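Local coordinates for GTP-binding protein (Thermus thermophilus, PDB 2DBY) that binds guanine nucleotide through a P-loop GTPase domain and is thought to act as an ATPase that associates with the 70S ribosome and its 50S subunit, at residues A[208-213]-A[222-227]; A[226-231]-A[238-243]. All coordinates share one frame; numbering follows the deposited sequence.

Contact 1 (A[208-213]-A[222-227]); sequences ANVAEE and PQVEAV. With GDP (guanosine-5'-diphosphate), chain B.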
loop_
_atom_site.group_PDB
_atom_site.type_symbol
_atom_site.label_atom_id
_atom_site.label_comp_id
_atom_site.label_asym_id
_atom_site.label_seq_id
_atom_site.Cartn_x
_atom_site.Cartn_y
_atom_site.Cartn_z
ATOM N N ALA A 208 -8.335 11.188 -6.855
ATOM C CA ALA A 208 -9.202 12.213 -7.455
ATOM C C ALA A 208 -10.644 11.921 -7.074
ATOM O O ALA A 208 -11.227 10.944 -7.556
ATOM C CB ALA A 208 -9.046 12.214 -8.998
ATOM N N ASN A 209 -11.205 12.749 -6.195
ATOM C CA ASN A 209 -12.596 12.579 -5.750
ATOM C C ASN A 209 -13.485 13.268 -6.778
ATOM O O ASN A 209 -13.362 14.473 -7.007
ATOM C CB ASN A 209 -12.794 13.206 -4.371
ATOM C CG ASN A 209 -14.130 12.839 -3.755
ATOM O OD1 ASN A 209 -14.805 11.898 -4.206
ATOM N ND2 ASN A 209 -14.515 13.556 -2.722
ATOM N N VAL A 210 -14.369 12.497 -7.398
ATOM C CA VAL A 210 -15.238 13.024 -8.430
ATOM C C VAL A 210 -16.709 12.704 -8.170
ATOM O O VAL A 210 -17.036 11.920 -7.281
ATOM C CB VAL A 210 -14.896 12.413 -9.827
ATOM C CG1 VAL A 210 -13.474 12.781 -10.219
ATOM C CG2 VAL A 210 -15.024 10.868 -9.804
ATOM N N ALA A 211 -17.577 13.335 -8.955
ATOM C CA ALA A 211 -19.005 13.041 -8.879
ATOM C C ALA A 211 -19.116 11.649 -9.528
ATOM O O ALA A 211 -18.348 11.326 -10.433
ATOM C CB ALA A 211 -19.789 14.069 -9.684
ATOM N N GLU A 212 -20.085 10.835 -9.106
ATOM C CA GLU A 212 -20.214 9.476 -9.641
ATOM C C GLU A 212 -20.284 9.341 -11.162
ATOM O O GLU A 212 -19.816 8.334 -11.705
ATOM C CB GLU A 212 -21.421 8.775 -9.008
ATOM C CG GLU A 212 -22.692 9.577 -9.052
ATOM C CD GLU A 212 -23.729 9.067 -8.052
ATOM O OE1 GLU A 212 -23.346 8.707 -6.915
ATOM O OE2 GLU A 212 -24.918 9.050 -8.400
ATOM N N GLU A 213 -20.850 10.340 -11.842
ATOM C CA GLU A 213 -20.960 10.300 -13.314
ATOM C C GLU A 213 -19.603 10.288 -14.006
ATOM O O GLU A 213 -19.497 9.885 -15.162
ATOM C CB GLU A 213 -21.749 11.496 -13.840
ATOM C CG GLU A 213 -21.218 12.826 -13.390
ATOM C CD GLU A 213 -21.980 13.369 -12.183
ATOM O OE1 GLU A 213 -22.407 12.571 -11.292
ATOM O OE2 GLU A 213 -22.142 14.608 -12.128
ATOM N N PRO A 222 -11.542 18.010 -16.778
ATOM C CA PRO A 222 -10.279 18.757 -16.753
ATOM C C PRO A 222 -9.505 18.711 -15.449
ATOM O O PRO A 222 -8.277 18.728 -15.461
ATOM C CB PRO A 222 -10.700 20.177 -17.138
ATOM C CG PRO A 222 -12.133 20.247 -16.628
ATOM C CD PRO A 222 -12.679 18.910 -17.047
ATOM N N GLN A 223 -10.210 18.661 -14.318
ATOM C CA GLN A 223 -9.516 18.624 -13.046
ATOM C C GLN A 223 -8.783 17.287 -12.865
ATOM O O GLN A 223 -7.642 17.264 -12.382
ATOM C CB GLN A 223 -10.500 18.885 -11.904
ATOM C CG GLN A 223 -11.007 20.326 -11.910
ATOM C CD GLN A 223 -11.895 20.640 -10.717
ATOM O OE1 GLN A 223 -12.925 20.004 -10.508
ATOM N NE2 GLN A 223 -11.496 21.634 -9.933
ATOM N N VAL A 224 -9.426 16.182 -13.246
ATOM C CA VAL A 224 -8.791 14.860 -13.153
ATOM C C VAL A 224 -7.614 14.821 -14.140
ATOM O O VAL A 224 -6.550 14.308 -13.834
ATOM C CB VAL A 224 -9.773 13.720 -13.494
ATOM C CG1 VAL A 224 -9.045 12.360 -13.528
ATOM C CG2 VAL A 224 -10.887 13.701 -12.457
ATOM N N GLU A 225 -7.817 15.372 -15.330
ATOM C CA GLU A 225 -6.715 15.401 -16.298
ATOM C C GLU A 225 -5.512 16.193 -15.754
ATOM O O GLU A 225 -4.364 15.792 -15.956
ATOM C CB GLU A 225 -7.205 15.998 -17.618
ATOM C CG GLU A 225 -7.999 14.994 -18.420
ATOM C CD GLU A 225 -7.171 13.748 -18.712
ATOM O OE1 GLU A 225 -5.938 13.880 -18.880
ATOM O OE2 GLU A 225 -7.739 12.647 -18.786
ATOM N N ALA A 226 -5.767 17.307 -15.073
ATOM C CA ALA A 226 -4.670 18.113 -14.504
ATOM C C ALA A 226 -3.976 17.300 -13.424
ATOM O O ALA A 226 -2.750 17.335 -13.304
ATOM C CB ALA A 226 -5.188 19.416 -13.908
ATOM N N VAL A 227 -4.767 16.579 -12.624
ATOM C CA VAL A 227 -4.193 15.725 -11.584
ATOM C C VAL A 227 -3.282 14.644 -12.188
ATOM O O VAL A 227 -2.202 14.376 -11.643
ATOM C CB VAL A 227 -5.322 15.087 -10.709
ATOM C CG1 VAL A 227 -4.772 13.944 -9.822
ATOM C CG2 VAL A 227 -5.932 16.172 -9.858
HETATM P PB GDP B . -13.387 16.854 4.336
HETATM O O1B GDP B . -13.409 18.294 4.829
HETATM O O2B GDP B . -12.134 16.586 3.341
HETATM O O3B GDP B . -13.749 15.755 5.333
HETATM O O3A GDP B . -14.653 16.829 3.297
HETATM P PA GDP B . -16.117 16.168 3.465
HETATM O O1A GDP B . -15.995 14.720 3.670
HETATM O O2A GDP B . -16.882 16.834 4.714
HETATM O "O5'" GDP B . -16.949 16.434 2.106
HETATM C "C5'" GDP B . -17.129 17.843 1.925
HETATM C "C4'" GDP B . -18.428 18.078 1.112
HETATM O "O4'" GDP B . -18.377 17.443 -0.226
HETATM C "C3'" GDP B . -19.685 17.493 1.740
HETATM O "O3'" GDP B . -20.943 18.142 1.921
HETATM C "C2'" GDP B . -19.725 16.063 1.142
HETATM O "O2'" GDP B . -21.114 15.656 1.136
HETATM C "C1'" GDP B . -19.423 16.382 -0.315
HETATM N N9 GDP B . -18.842 15.230 -1.064
HETATM C C8 GDP B . -17.777 14.439 -0.674
HETATM N N7 GDP B . -17.528 13.529 -1.576
HETATM C C5 GDP B . -18.409 13.670 -2.602
HETATM C C6 GDP B . -18.621 12.985 -3.847
HETATM O O6 GDP B . -17.916 12.052 -4.154
HETATM N N1 GDP B . -19.638 13.408 -4.681
HETATM C C2 GDP B . -20.438 14.476 -4.321
HETATM N N2 GDP B . -21.440 14.878 -5.167
HETATM N N3 GDP B . -20.253 15.126 -3.164
HETATM C C4 GDP B . -19.265 14.761 -2.287
#

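Contact 2 (A[226-231]-A[238-243]); sequences AVRRKA and VVVVSA. With GDP (guanosine-5'-diphosphate), chain B.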
loop_
_atom_site.group_PDB
_atom_site.type_symbol
_atom_site.label_atom_id
_atom_site.label_comp_id
_atom_site.label_asym_id
_atom_site.label_seq_id
_atom_site.Cartn_x
_atom_site.Cartn_y
_atom_site.Cartn_z
ATOM N N ALA A 226 -5.767 17.307 -15.073
ATOM C CA ALA A 226 -4.670 18.113 -14.504
ATOM C C ALA A 226 -3.976 17.300 -13.424
ATOM O O ALA A 226 -2.750 17.335 -13.304
ATOM C CB ALA A 226 -5.188 19.416 -13.908
ATOM N N VAL A 227 -4.767 16.579 -12.624
ATOM C CA VAL A 227 -4.193 15.725 -11.584
ATOM C C VAL A 227 -3.282 14.644 -12.188
ATOM O O VAL A 227 -2.202 14.376 -11.643
ATOM C CB VAL A 227 -5.322 15.087 -10.709
ATOM C CG1 VAL A 227 -4.772 13.944 -9.822
ATOM C CG2 VAL A 227 -5.932 16.172 -9.858
ATOM N N ARG A 228 -3.681 14.033 -13.309
ATOM C CA ARG A 228 -2.842 13.023 -13.957
ATOM C C ARG A 228 -1.524 13.670 -14.426
ATOM O O ARG A 228 -0.446 13.069 -14.304
ATOM C CB ARG A 228 -3.565 12.377 -15.159
ATOM C CG ARG A 228 -4.774 11.530 -14.759
ATOM C CD ARG A 228 -5.371 10.804 -15.933
ATOM N NE ARG A 228 -6.601 10.067 -15.601
ATOM C CZ ARG A 228 -6.652 8.935 -14.900
ATOM N NH1 ARG A 228 -5.540 8.374 -14.432
ATOM N NH2 ARG A 228 -7.827 8.356 -14.669
ATOM N N ARG A 229 -1.610 14.892 -14.959
ATOM C CA ARG A 229 -0.420 15.630 -15.433
ATOM C C ARG A 229 0.569 15.891 -14.283
ATOM O O ARG A 229 1.788 15.651 -14.418
ATOM C CB ARG A 229 -0.874 16.951 -16.090
ATOM C CG ARG A 229 0.219 17.970 -16.423
ATOM C CD ARG A 229 -0.309 18.990 -17.477
ATOM N NE ARG A 229 -1.609 19.597 -17.135
ATOM C CZ ARG A 229 -1.774 20.567 -16.234
ATOM N NH1 ARG A 229 -0.725 21.043 -15.576
ATOM N NH2 ARG A 229 -2.982 21.086 -16.001
ATOM N N LYS A 230 0.046 16.369 -13.153
ATOM C CA LYS A 230 0.858 16.644 -11.973
ATOM C C LYS A 230 1.417 15.346 -11.415
ATOM O O LYS A 230 2.545 15.311 -10.921
ATOM C CB LYS A 230 0.023 17.310 -10.875
ATOM C CG LYS A 230 0.798 17.598 -9.599
ATOM C CD LYS A 230 1.750 18.769 -9.785
ATOM C CE LYS A 230 2.245 19.316 -8.448
ATOM N NZ LYS A 230 1.124 19.776 -7.574
ATOM N N ALA A 231 0.618 14.289 -11.460
ATOM C CA ALA A 231 1.066 12.989 -10.956
ATOM C C ALA A 231 2.320 12.545 -11.705
ATOM O O ALA A 231 3.261 11.990 -11.110
ATOM C CB ALA A 231 -0.043 11.925 -11.128
ATOM N N VAL A 238 -2.521 7.577 -9.816
ATOM C CA VAL A 238 -3.840 8.218 -9.656
ATOM C C VAL A 238 -4.953 7.181 -9.528
ATOM O O VAL A 238 -4.972 6.159 -10.237
ATOM C CB VAL A 238 -4.172 9.142 -10.888
ATOM C CG1 VAL A 238 -5.605 9.696 -10.789
ATOM C CG2 VAL A 238 -3.204 10.319 -10.927
ATOM N N VAL A 239 -5.854 7.406 -8.581
ATOM C CA VAL A 239 -7.013 6.521 -8.460
ATOM C C VAL A 239 -8.219 7.439 -8.421
ATOM O O VAL A 239 -8.237 8.414 -7.658
ATOM C CB VAL A 239 -7.041 5.682 -7.179
ATOM C CG1 VAL A 239 -8.244 4.720 -7.258
ATOM C CG2 VAL A 239 -5.751 4.883 -7.018
ATOM N N VAL A 240 -9.226 7.138 -9.236
ATOM C CA VAL A 240 -10.423 7.982 -9.259
ATOM C C VAL A 240 -11.551 7.317 -8.485
ATOM O O VAL A 240 -11.888 6.159 -8.748
ATOM C CB VAL A 240 -10.884 8.234 -10.717
ATOM C CG1 VAL A 240 -12.101 9.163 -10.732
ATOM C CG2 VAL A 240 -9.720 8.794 -11.537
ATOM N N VAL A 241 -12.124 8.046 -7.531
ATOM C CA VAL A 241 -13.238 7.516 -6.734
ATOM C C VAL A 241 -14.284 8.594 -6.481
ATOM O O VAL A 241 -14.029 9.787 -6.632
ATOM C CB VAL A 241 -12.762 7.051 -5.330
ATOM C CG1 VAL A 241 -11.557 6.133 -5.468
ATOM C CG2 VAL A 241 -12.448 8.268 -4.444
ATOM N N SER A 242 -15.487 8.166 -6.123
ATOM C CA SER A 242 -16.507 9.110 -5.676
ATOM C C SER A 242 -16.666 8.723 -4.194
ATOM O O SER A 242 -17.228 7.664 -3.886
ATOM C CB SER A 242 -17.852 8.888 -6.382
ATOM O OG SER A 242 -18.846 9.598 -5.672
ATOM N N ALA A 243 -16.166 9.554 -3.281
ATOM C CA ALA A 243 -16.255 9.267 -1.849
ATOM C C ALA A 243 -17.705 9.090 -1.436
ATOM O O ALA A 243 -18.036 8.220 -0.640
ATOM C CB ALA A 243 -15.634 10.423 -1.036
HETATM P PB GDP B . -13.387 16.854 4.336
HETATM O O1B GDP B . -13.409 18.294 4.829
HETATM O O2B GDP B . -12.134 16.586 3.341
HETATM O O3B GDP B . -13.749 15.755 5.333
HETATM O O3A GDP B . -14.653 16.829 3.297
HETATM P PA GDP B . -16.117 16.168 3.465
HETATM O O1A GDP B . -15.995 14.720 3.670
HETATM O O2A GDP B . -16.882 16.834 4.714
HETATM O "O5'" GDP B . -16.949 16.434 2.106
HETATM C "C5'" GDP B . -17.129 17.843 1.925
HETATM C "C4'" GDP B . -18.428 18.078 1.112
HETATM O "O4'" GDP B . -18.377 17.443 -0.226
HETATM C "C3'" GDP B . -19.685 17.493 1.740
HETATM O "O3'" GDP B . -20.943 18.142 1.921
HETATM C "C2'" GDP B . -19.725 16.063 1.142
HETATM O "O2'" GDP B . -21.114 15.656 1.136
HETATM C "C1'" GDP B . -19.423 16.382 -0.315
HETATM N N9 GDP B . -18.842 15.230 -1.064
HETATM C C8 GDP B . -17.777 14.439 -0.674
HETATM N N7 GDP B . -17.528 13.529 -1.576
HETATM C C5 GDP B . -18.409 13.670 -2.602
HETATM C C6 GDP B . -18.621 12.985 -3.847
HETATM O O6 GDP B . -17.916 12.052 -4.154
HETATM N N1 GDP B . -19.638 13.408 -4.681
HETATM C C2 GDP B . -20.438 14.476 -4.321
HETATM N N2 GDP B . -21.440 14.878 -5.167
HETATM N N3 GDP B . -20.253 15.126 -3.164
HETATM C C4 GDP B . -19.265 14.761 -2.287
HETATM O O HOH W 1 -5.575 5.986 -12.944
#

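Contact 1 (A[208-213]-A[222-227])
V210 and V224 cross at about a right angle and touch through a single branch each, a compact example of how a strand is held to the helix that follows it in a beta-alpha-beta unit. Here the unit runs from strand 204-209 through helix 222-234 to strand 237-241 in the GTPase domain. V224 carries CG1 anti to its backbone N (chi1 174°), which sets its other methyl, CG2, beside that N, where it meets CG1 of V210 at 3.5 Å. The same V224 CG2 also lies 4.2 Å from CB of A208, so one methyl serves two residues, A208 directly and V210 through its CG1 branch. A208 directs its CB toward the helix. No hydrogen bond crosses this interface, which is wholly apolar and buried; V240 of the next strand and L215 close in around V210.

Between A208 and V210 the alternation of the strand turns N209 away from the helix and toward the nucleotide. N209 opens the N-x-x-E sequence that in YchF proteins stands where many GTPases have NKxD. Its amide is gripped at both ends, ND2 by V12 O of the P-loop and OD1 by a backbone N-H from beyond the neighbouring strand, which should fix its rotation. Held in this way, the N209 side chain places ND2 3.2 Å from N7 of GDP.

Contact 2 (A[226-231]-A[238-243])
R228 sends CG anti to its own carbonyl carbon (chi1 -67°) and then runs fully extended to NE, a reach that carries its guanidinium across two valines of strand 237-241. V238, its first partner, has CG1 anti to the backbone N (chi1 174°), and this puts CG1 over one face of the guanidinium, 3.9 Å from R228 NH1. Further along, V240 CG2 comes obliquely to within 3.7 Å of R228 NH2. The arginine thus crosses both valines at about a right angle, covering apolar surface while its polar edge stays supplied: NH2 bonds to the carbonyl of D217, and NH1 gives a hydrogen to an in-plane water 2.8 Å away, which in turn donates to V238 O.

The second methyl of V238 works on the helix proper. Its CG2 sits against A231 CB at 3.6 Å, with V227 CG1 4.1 Å from the same V238 CG2, so the valine methyl rests on two residues one turn apart. At the far end of the strand the chain passes into the nucleotide site. S242 is the N-cap of helix 243-250, its OG taking the L245 N-H, and the same S242 OG donates to O6 of GDP at 3.0 Å, a guanine contact made by the serine of the S-A sequence that matches the fifth conserved motif of GTPases.

Segments 226-231 and 238-241 run nearly antiparallel, at 158°, as expected for the returning half of a beta-alpha-beta unit. Helix 124-156 covers the helix through L125, which touches V227 and K230, while the alternate residue V239 turns to the opposite side of the sheet, onto R273 and A277 of helix 270-281.

How the contacts relate
Contacts 1 and 2 are successive halves of one beta-alpha-beta crossover, their centres about 6 Å apart. Helix 222-234 serves both, and V227 belongs to each. The two strands are parallel neighbours, joined by a probable hydrogen bond from V210 N, just past the first strand, to V241 O, 2.8 Å. Beyond that point the residues at their C-terminal ends reach the guanine of GDP: the probable hydrogen bond between A243 N and N209 OD1, 2.9 Å long, links the start of helix 243-250 to the end of strand 204-209. The principle is a familiar one in P-loop GTPases, in which a helix packs on the sheet through apolar contacts while residues at the strand ends contact the base.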